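Local coordinates for protein ribonuclease VapC5 (Mycobacterium tuberculosis, PDB 3DBO) that acts as the probable toxin of a type II toxin-antitoxin system, a PIN-family ribonuclease with limited RNase activity, seen when it is in complex with its antitoxin VapB5, at residues B[53-58]-B[79-84]; B[116-121]-B[127-132]. All coordinates share one frame; numbering follows the deposited sequence.

Contact 1. Residues B[53-58]-B[79-84]; sequences VTLAEL and ESVADM. With NA (sodium ion), chain C.
The hydroxyl of Thr-54, on the same helix whose two leucines pack against Val-81, is held by two partners: OG1 lies 2.6 Å from a sodium ion and is also hydrogen-bonded to the hydroxyl of Thr-27. Leu-25 O and Thr-51 OG1 complete the ligands of the ion. With chi1 at -67°, OG1 stands beside the backbone N and anti to the carbonyl carbon, the position from which it reaches the ion, while CG2 is anti to that N. The contact itself is apolar. Val-81 points its side chain at the helix and splits its branches between the leucines: CG2 meets Leu-55 CD1 at 4.2 Å, while CG1 meets Leu-58 CD1 at 4.3 Å. Only methyl ends touch, across a CA-CA separation of 7.6 Å for Leu-55 and Val-81. The CB of Leu-55 does not point straight at the valine; chi1 at -180° carries CG outward and chi2 at 55° then sets CD1 against Val-81 CG2. In the PIN domain this spot lies within the helical crossover from strand 47-51 through helices 52-64 and 68-79 to the neighbouring parallel strand 86-87. Val-81 sits in a type I turn spanning Glu-79 to Ala-82, closed by Ala-82 N to Glu-79 O at 3.0 Å, in the loop between helix 68-79 and strand 86-87. Leu-78 and Phe-30 pack around the same apolar group, and an apolar side chain of the other protein in the assembly rests on Leu-58.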
ATOM      1  N   VAL B  53       5.829  -4.746  -0.328  1.00  6.87           N
ATOM      2  CA  VAL B  53       5.624  -4.167  -1.666  1.00  7.60           C
ATOM      3  C   VAL B  53       5.773  -2.643  -1.569  1.00  7.51           C
ATOM      4  O   VAL B  53       6.387  -2.018  -2.438  1.00  7.52           O
ATOM      5  CB  VAL B  53       4.243  -4.555  -2.251  1.00  7.75           C
ATOM      6  CG1 VAL B  53       3.992  -3.864  -3.561  1.00  9.62           C
ATOM      7  CG2 VAL B  53       4.167  -6.126  -2.393  1.00  8.47           C
ATOM      8  N   THR B  54       5.165  -2.053  -0.539  1.00  7.04           N
ATOM      9  CA  THR B  54       5.268  -0.601  -0.334  1.00  8.55           C
ATOM     10  C   THR B  54       6.689  -0.214   0.044  1.00  7.70           C
ATOM     11  O   THR B  54       7.187   0.804  -0.444  1.00  9.08           O
ATOM     12  CB  THR B  54       4.256  -0.096   0.707  1.00  7.11           C
ATOM     13  OG1 THR B  54       2.938  -0.251   0.166  1.00  9.04           O
ATOM     14  CG2 THR B  54       4.496   1.398   1.055  1.00 10.86           C
ATOM     15  N   LEU B  55       7.353  -1.011   0.878  1.00  8.66           N
ATOM     16  CA  LEU B  55       8.789  -0.768   1.179  1.00  8.25           C
ATOM     17  C   LEU B  55       9.578  -0.665  -0.148  1.00  8.62           C
ATOM     18  O   LEU B  55      10.347   0.270  -0.365  1.00  9.00           O
ATOM     19  CB  LEU B  55       9.364  -1.877   2.092  1.00  8.83           C
ATOM     20  CG  LEU B  55      10.841  -1.737   2.480  1.00 10.39           C
ATOM     21  CD1 LEU B  55      11.145  -0.402   3.115  1.00 13.88           C
ATOM     22  CD2 LEU B  55      11.341  -2.913   3.380  1.00 10.89           C
ATOM     23  N   ALA B  56       9.351  -1.625  -1.043  1.00  7.92           N
ATOM     24  CA  ALA B  56      10.006  -1.641  -2.350  1.00  8.20           C
ATOM     25  C   ALA B  56       9.675  -0.409  -3.196  1.00  8.82           C
ATOM     26  O   ALA B  56      10.544   0.203  -3.814  1.00  8.14           O
ATOM     27  CB  ALA B  56       9.598  -2.911  -3.112  1.00  8.70           C
ATOM     28  N   GLU B  57       8.393  -0.061  -3.232  1.00  8.81           N
ATOM     29  CA  GLU B  57       7.939   1.029  -4.073  1.00  9.25           C
ATOM     30  C   GLU B  57       8.439   2.398  -3.601  1.00  9.52           C
ATOM     31  O   GLU B  57       8.861   3.214  -4.416  1.00  9.26           O
ATOM     32  CB  GLU B  57       6.420   0.973  -4.215  1.00  9.94           C
ATOM     33  CG  GLU B  57       6.034  -0.185  -5.148  1.00 10.19           C
ATOM     34  CD  GLU B  57       4.543  -0.284  -5.431  1.00 14.22           C
ATOM     35  OE1 GLU B  57       3.734   0.245  -4.635  1.00 13.58           O
ATOM     36  OE2 GLU B  57       4.177  -0.910  -6.461  1.00 14.52           O
ATOM     37  N   LEU B  58       8.424   2.608  -2.290  1.00  9.94           N
ATOM     38  CA  LEU B  58       8.983   3.847  -1.698  1.00  9.47           C
ATOM     39  C   LEU B  58      10.497   3.929  -1.934  1.00 10.25           C
ATOM     40  O   LEU B  58      11.032   5.000  -2.212  1.00  9.81           O
ATOM     41  CB  LEU B  58       8.637   3.943  -0.208  1.00  9.95           C
ATOM     42  CG  LEU B  58       7.133   4.057   0.115  1.00  8.67           C
ATOM     43  CD1 LEU B  58       6.973   4.115   1.617  1.00 11.36           C
ATOM     44  CD2 LEU B  58       6.535   5.291  -0.583  1.00 12.90           C
ATOM     45  N   GLU B  79      11.688   6.651   5.144  1.00 13.34           N
ATOM     46  CA  GLU B  79      12.042   6.584   6.544  1.00 14.47           C
ATOM     47  C   GLU B  79      10.814   6.465   7.442  1.00 14.92           C
ATOM     48  O   GLU B  79      10.914   5.897   8.520  1.00 16.24           O
ATOM     49  CB  GLU B  79      12.912   7.799   6.945  1.00 14.49           C
ATOM     50  CG  GLU B  79      14.370   7.673   6.440  1.00 16.87           C
ATOM     51  CD  GLU B  79      15.102   9.016   6.314  1.00 19.60           C
ATOM     52  OE1 GLU B  79      14.423  10.070   6.254  1.00 20.22           O
ATOM     53  OE2 GLU B  79      16.356   9.010   6.253  1.00 17.68           O
ATOM     54  N   SER B  80       9.667   6.986   7.003  1.00 15.36           N
ATOM     55  CA  SER B  80       8.437   6.949   7.826  1.00 16.37           C
ATOM     56  C   SER B  80       7.952   5.524   8.124  1.00 18.07           C
ATOM     57  O   SER B  80       7.184   5.315   9.061  1.00 18.11           O
ATOM     58  CB  SER B  80       7.312   7.810   7.216  1.00 16.45           C
ATOM     59  OG  SER B  80       6.629   7.152   6.160  1.00 16.67           O
ATOM     60  N   VAL B  81       8.411   4.550   7.341  1.00 18.73           N
ATOM     61  CA  VAL B  81       8.050   3.158   7.631  1.00 21.55           C
ATOM     62  C   VAL B  81       9.075   2.386   8.444  1.00 23.10           C
ATOM     63  O   VAL B  81       8.899   1.190   8.666  1.00 24.47           O
ATOM     64  CB  VAL B  81       7.654   2.383   6.370  1.00 21.42           C
ATOM     65  CG1 VAL B  81       6.476   3.063   5.733  1.00 23.24           C
ATOM     66  CG2 VAL B  81       8.792   2.297   5.385  1.00 21.17           C
ATOM     67  N   ALA B  82      10.122   3.064   8.914  1.00 24.53           N
ATOM     68  CA  ALA B  82      11.242   2.357   9.543  1.00 26.22           C
ATOM     69  C   ALA B  82      10.854   1.574  10.799  1.00 26.84           C
ATOM     70  O   ALA B  82      11.402   0.496  11.040  1.00 28.75           O
ATOM     71  CB  ALA B  82      12.422   3.311   9.812  1.00 26.38           C
ATOM     72  N   ASP B  83       9.905   2.099  11.572  1.00 26.99           N
ATOM     73  CA  ASP B  83       9.472   1.486  12.824  0.50 26.62           C
ATOM     74  C   ASP B  83       8.233   0.617  12.627  1.00 26.42           C
ATOM     75  O   ASP B  83       7.833  -0.114  13.549  1.00 27.22           O
ATOM     76  CB  ASP B  83       9.132   2.557  13.871  0.50 26.75           C
ATOM     77  CG  ASP B  83      10.278   3.512  14.150  0.50 27.54           C
ATOM     78  OD1 ASP B  83      11.417   3.256  13.694  0.50 27.89           O
ATOM     79  OD2 ASP B  83      10.023   4.534  14.831  0.50 27.98           O
ATOM     80  N   MET B  84       7.611   0.728  11.448  1.00 25.12           N
ATOM     81  CA  MET B  84       6.303   0.132  11.174  1.00 23.67           C
ATOM     82  C   MET B  84       6.462  -1.315  10.716  1.00 22.27           C
ATOM     83  O   MET B  84       7.364  -1.622   9.937  1.00 22.93           O
ATOM     84  CB  MET B  84       5.582   0.980  10.112  1.00 23.91           C
ATOM     85  CG  MET B  84       4.179   0.502   9.702  1.00 23.46           C
ATOM     86  SD  MET B  84       3.412   1.396   8.326  1.00 21.48           S
ATOM     87  CE  MET B  84       3.408   3.081   8.959  1.00 25.60           C
TER
HETATM   88 NA    NA C 301       1.582  -2.229   1.162  1.00 19.82          NA

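Contact 2. Residues B[116-121]-B[127-132]; sequences LWIAAV and LPVITQ. With NA (sodium ion), chain D.
Val-129 faces helix 113-124 with both its methyls, and each meets a different residue. CG2 lies against the backbone of Ala-119, 3.9 Å from its CA and 4.4 Å from its CB; the small side chain probably helps strand and helix come close, the CA atoms of Ala-119 and Val-129 being 6.4 Å apart. CG1, anti to the backbone N (chi1 176°), instead approaches CG2 of Ile-118 more loosely, at 4.5 Å. The isoleucine divides its own branches: CG2 faces the strand, whereas its longer CG1-CD1 arm extends toward helix 52-64. A polar bridge supplements this apolar packing. A water donates to Ala-119 O at 2.9 Å and binds a sodium ion at 2.7 Å; the ion is in turn held by Leu-127 O, also at 2.7 Å, and by Ser-144 O. On the strand, Thr-131 OG1 is hydrogen-bonded to Asp-26 OD2. The side chain of Ile-118 comes within about 4 Å of those of Asp-26 and Asp-115, both predicted magnesium ligands. A helix packed on the strand that follows it, here strand 129-131 between 22-25 and 147-149, is typical of the alpha/beta layering of a PIN domain.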
ATOM      1  N   LEU B 116      -2.106  -6.264  -6.386  1.00 10.27           N
ATOM      2  CA  LEU B 116      -2.682  -7.589  -6.072  1.00  9.09           C
ATOM      3  C   LEU B 116      -1.899  -8.307  -4.973  1.00  8.17           C
ATOM      4  O   LEU B 116      -2.499  -8.937  -4.091  1.00  8.73           O
ATOM      5  CB  LEU B 116      -2.796  -8.467  -7.327  1.00  8.69           C
ATOM      6  CG  LEU B 116      -3.640  -9.747  -7.159  1.00  7.90           C
ATOM      7  CD1 LEU B 116      -5.113  -9.446  -6.715  1.00  7.59           C
ATOM      8  CD2 LEU B 116      -3.595 -10.515  -8.500  1.00 10.94           C
ATOM      9  N   TRP B 117      -0.566  -8.206  -5.011  1.00  8.08           N
ATOM     10  CA  TRP B 117       0.278  -8.699  -3.909  1.00  8.02           C
ATOM     11  C   TRP B 117      -0.072  -8.040  -2.566  1.00  8.54           C
ATOM     12  O   TRP B 117      -0.180  -8.707  -1.554  1.00  7.55           O
ATOM     13  CB  TRP B 117       1.783  -8.539  -4.239  1.00  7.07           C
ATOM     14  CG  TRP B 117       2.289  -9.551  -5.262  1.00  8.76           C
ATOM     15  CD1 TRP B 117       2.760  -9.308  -6.522  1.00  9.77           C
ATOM     16  CD2 TRP B 117       2.391 -10.961  -5.057  1.00  8.47           C
ATOM     17  NE1 TRP B 117       3.157 -10.511  -7.128  1.00  8.88           N
ATOM     18  CE2 TRP B 117       2.922 -11.532  -6.243  1.00  7.94           C
ATOM     19  CE3 TRP B 117       2.062 -11.804  -3.984  1.00  9.22           C
ATOM     20  CZ2 TRP B 117       3.137 -12.921  -6.385  1.00  9.94           C
ATOM     21  CZ3 TRP B 117       2.275 -13.200  -4.128  1.00 11.85           C
ATOM     22  CH2 TRP B 117       2.825 -13.724  -5.316  1.00  9.04           C
ATOM     23  N   ILE B 118      -0.261  -6.728  -2.566  1.00  8.76           N
ATOM     24  CA  ILE B 118      -0.694  -6.035  -1.354  1.00  8.24           C
ATOM     25  C   ILE B 118      -2.027  -6.584  -0.831  1.00  8.05           C
ATOM     26  O   ILE B 118      -2.126  -6.942   0.350  1.00  7.99           O
ATOM     27  CB  ILE B 118      -0.757  -4.516  -1.568  1.00  8.07           C
ATOM     28  CG1 ILE B 118       0.670  -3.972  -1.770  1.00  6.58           C
ATOM     29  CG2 ILE B 118      -1.379  -3.822  -0.330  1.00  8.95           C
ATOM     30  CD1 ILE B 118       0.679  -2.518  -2.327  1.00 11.06           C
ATOM     31  N   ALA B 119      -3.020  -6.671  -1.719  1.00  8.37           N
ATOM     32  CA  ALA B 119      -4.342  -7.187  -1.373  1.00  9.45           C
ATOM     33  C   ALA B 119      -4.248  -8.636  -0.892  1.00  9.17           C
ATOM     34  O   ALA B 119      -4.922  -9.011   0.071  1.00  9.82           O
ATOM     35  CB  ALA B 119      -5.271  -7.090  -2.565  1.00  9.06           C
ATOM     36  N   ALA B 120      -3.382  -9.436  -1.532  1.00  9.18           N
ATOM     37  CA  ALA B 120      -3.186 -10.832  -1.108  1.00  8.82           C
ATOM     38  C   ALA B 120      -2.636 -10.925   0.312  1.00  9.14           C
ATOM     39  O   ALA B 120      -3.100 -11.728   1.125  1.00  8.87           O
ATOM     40  CB  ALA B 120      -2.282 -11.599  -2.123  1.00  8.80           C
ATOM     41  N   VAL B 121      -1.638 -10.106   0.617  1.00  9.03           N
ATOM     42  CA  VAL B 121      -1.076 -10.070   1.957  1.00  9.40           C
ATOM     43  C   VAL B 121      -2.149  -9.687   2.999  1.00  9.24           C
ATOM     44  O   VAL B 121      -2.340 -10.393   4.014  1.00  9.44           O
ATOM     45  CB  VAL B 121       0.144  -9.089   2.018  1.00  9.22           C
ATOM     46  CG1 VAL B 121       0.555  -8.765   3.482  1.00 10.03           C
ATOM     47  CG2 VAL B 121       1.343  -9.683   1.218  1.00  7.93           C
ATOM     48  N   LEU B 127      -7.200  -8.743   7.123  1.00 15.80           N
ATOM     49  CA  LEU B 127      -7.102  -7.311   7.377  1.00 15.38           C
ATOM     50  C   LEU B 127      -7.511  -6.522   6.147  1.00 14.42           C
ATOM     51  O   LEU B 127      -7.310  -6.973   5.008  1.00 12.89           O
ATOM     52  CB  LEU B 127      -5.674  -6.910   7.764  1.00 15.75           C
ATOM     53  CG  LEU B 127      -5.056  -7.537   9.019  1.00 16.48           C
ATOM     54  CD1 LEU B 127      -3.569  -7.338   8.978  1.00 17.15           C
ATOM     55  CD2 LEU B 127      -5.665  -6.981  10.297  1.00 18.73           C
ATOM     56  N   PRO B 128      -8.099  -5.335   6.360  1.00 13.77           N
ATOM     57  CA  PRO B 128      -8.461  -4.498   5.245  1.00 13.16           C
ATOM     58  C   PRO B 128      -7.255  -3.783   4.638  1.00 12.77           C
ATOM     59  O   PRO B 128      -6.281  -3.497   5.344  1.00 13.75           O
ATOM     60  CB  PRO B 128      -9.410  -3.465   5.887  1.00 13.18           C
ATOM     61  CG  PRO B 128      -8.964  -3.350   7.266  1.00 13.25           C
ATOM     62  CD  PRO B 128      -8.457  -4.720   7.659  1.00 14.25           C
ATOM     63  N   VAL B 129      -7.339  -3.485   3.348  1.00 12.23           N
ATOM     64  CA  VAL B 129      -6.390  -2.616   2.673  1.00 11.83           C
ATOM     65  C   VAL B 129      -6.863  -1.157   2.799  1.00 12.60           C
ATOM     66  O   VAL B 129      -8.016  -0.843   2.477  1.00 12.68           O
ATOM     67  CB  VAL B 129      -6.276  -2.952   1.161  1.00 12.54           C
ATOM     68  CG1 VAL B 129      -5.349  -1.940   0.480  1.00 11.82           C
ATOM     69  CG2 VAL B 129      -5.762  -4.391   0.938  1.00 11.78           C
ATOM     70  N   ILE B 130      -5.968  -0.284   3.267  1.00 12.07           N
ATOM     71  CA  ILE B 130      -6.238   1.149   3.381  1.00 12.53           C
ATOM     72  C   ILE B 130      -5.583   1.803   2.184  1.00 13.14           C
ATOM     73  O   ILE B 130      -4.353   1.703   2.015  1.00 13.58           O
ATOM     74  CB  ILE B 130      -5.701   1.713   4.730  0.50 12.21           C
ATOM     75  CG1 ILE B 130      -6.010   0.753   5.886  0.50 12.67           C
ATOM     76  CG2 ILE B 130      -6.266   3.101   5.025  0.50 11.90           C
ATOM     77  CD1 ILE B 130      -7.480   0.386   6.036  0.50 13.14           C
ATOM     78  N   THR B 131      -6.383   2.463   1.345  1.00 13.04           N
ATOM     79  CA  THR B 131      -5.876   3.037   0.106  1.00 15.13           C
ATOM     80  C   THR B 131      -6.412   4.440  -0.155  1.00 16.86           C
ATOM     81  O   THR B 131      -7.556   4.758   0.184  1.00 17.30           O
ATOM     82  CB  THR B 131      -6.090   2.088  -1.145  1.00 14.56           C
ATOM     83  OG1 THR B 131      -5.432   2.622  -2.299  1.00 15.10           O
ATOM     84  CG2 THR B 131      -7.564   1.874  -1.478  1.00 15.52           C
ATOM     85  N   GLN B 132      -5.580   5.263  -0.773  1.00 18.75           N
ATOM     86  CA  GLN B 132      -6.000   6.588  -1.172  1.00 21.62           C
ATOM     87  C   GLN B 132      -6.447   6.577  -2.630  1.00 22.77           C
ATOM     88  O   GLN B 132      -7.151   7.485  -3.057  1.00 23.34           O
ATOM     89  CB  GLN B 132      -4.874   7.619  -0.931  1.00 21.47           C
ATOM     90  CG  GLN B 132      -5.305   9.029  -1.198  1.00 24.09           C
ATOM     91  CD  GLN B 132      -4.210  10.065  -1.051  1.00 24.96           C
ATOM     92  OE1 GLN B 132      -4.511  11.249  -0.973  1.00 29.49           O
ATOM     93  NE2 GLN B 132      -2.938   9.640  -1.009  1.00 23.84           N
TER
HETATM   94 NA    NA D 302      -8.707  -7.474   2.786  1.00 20.29          NA
HETATM   95  O   HOH W   1      -7.405  -7.524   0.380  1.00 13.56           O

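Both contacts are buried, but contact 2 lies deeper, its centre about 5 Å from the centre of the chain against about 11 Å for contact 1; in contact 1 Leu-55 remains partly exposed. Both join a helix to a later part of the chain by aliphatic methyl packing around one valine, but contact 2 sets its helix on a strand of the parallel sheet, whereas contact 1 joins a helix to a turn. The sodium of contact 2 links its two segments through water; that of contact 1 involves one segment alone. The two helices meet directly: Val-53 CB touches Ile-118 CG1 at 3.7 Å, and Val-53 CG2 lies 3.9 Å from Trp-117 CB.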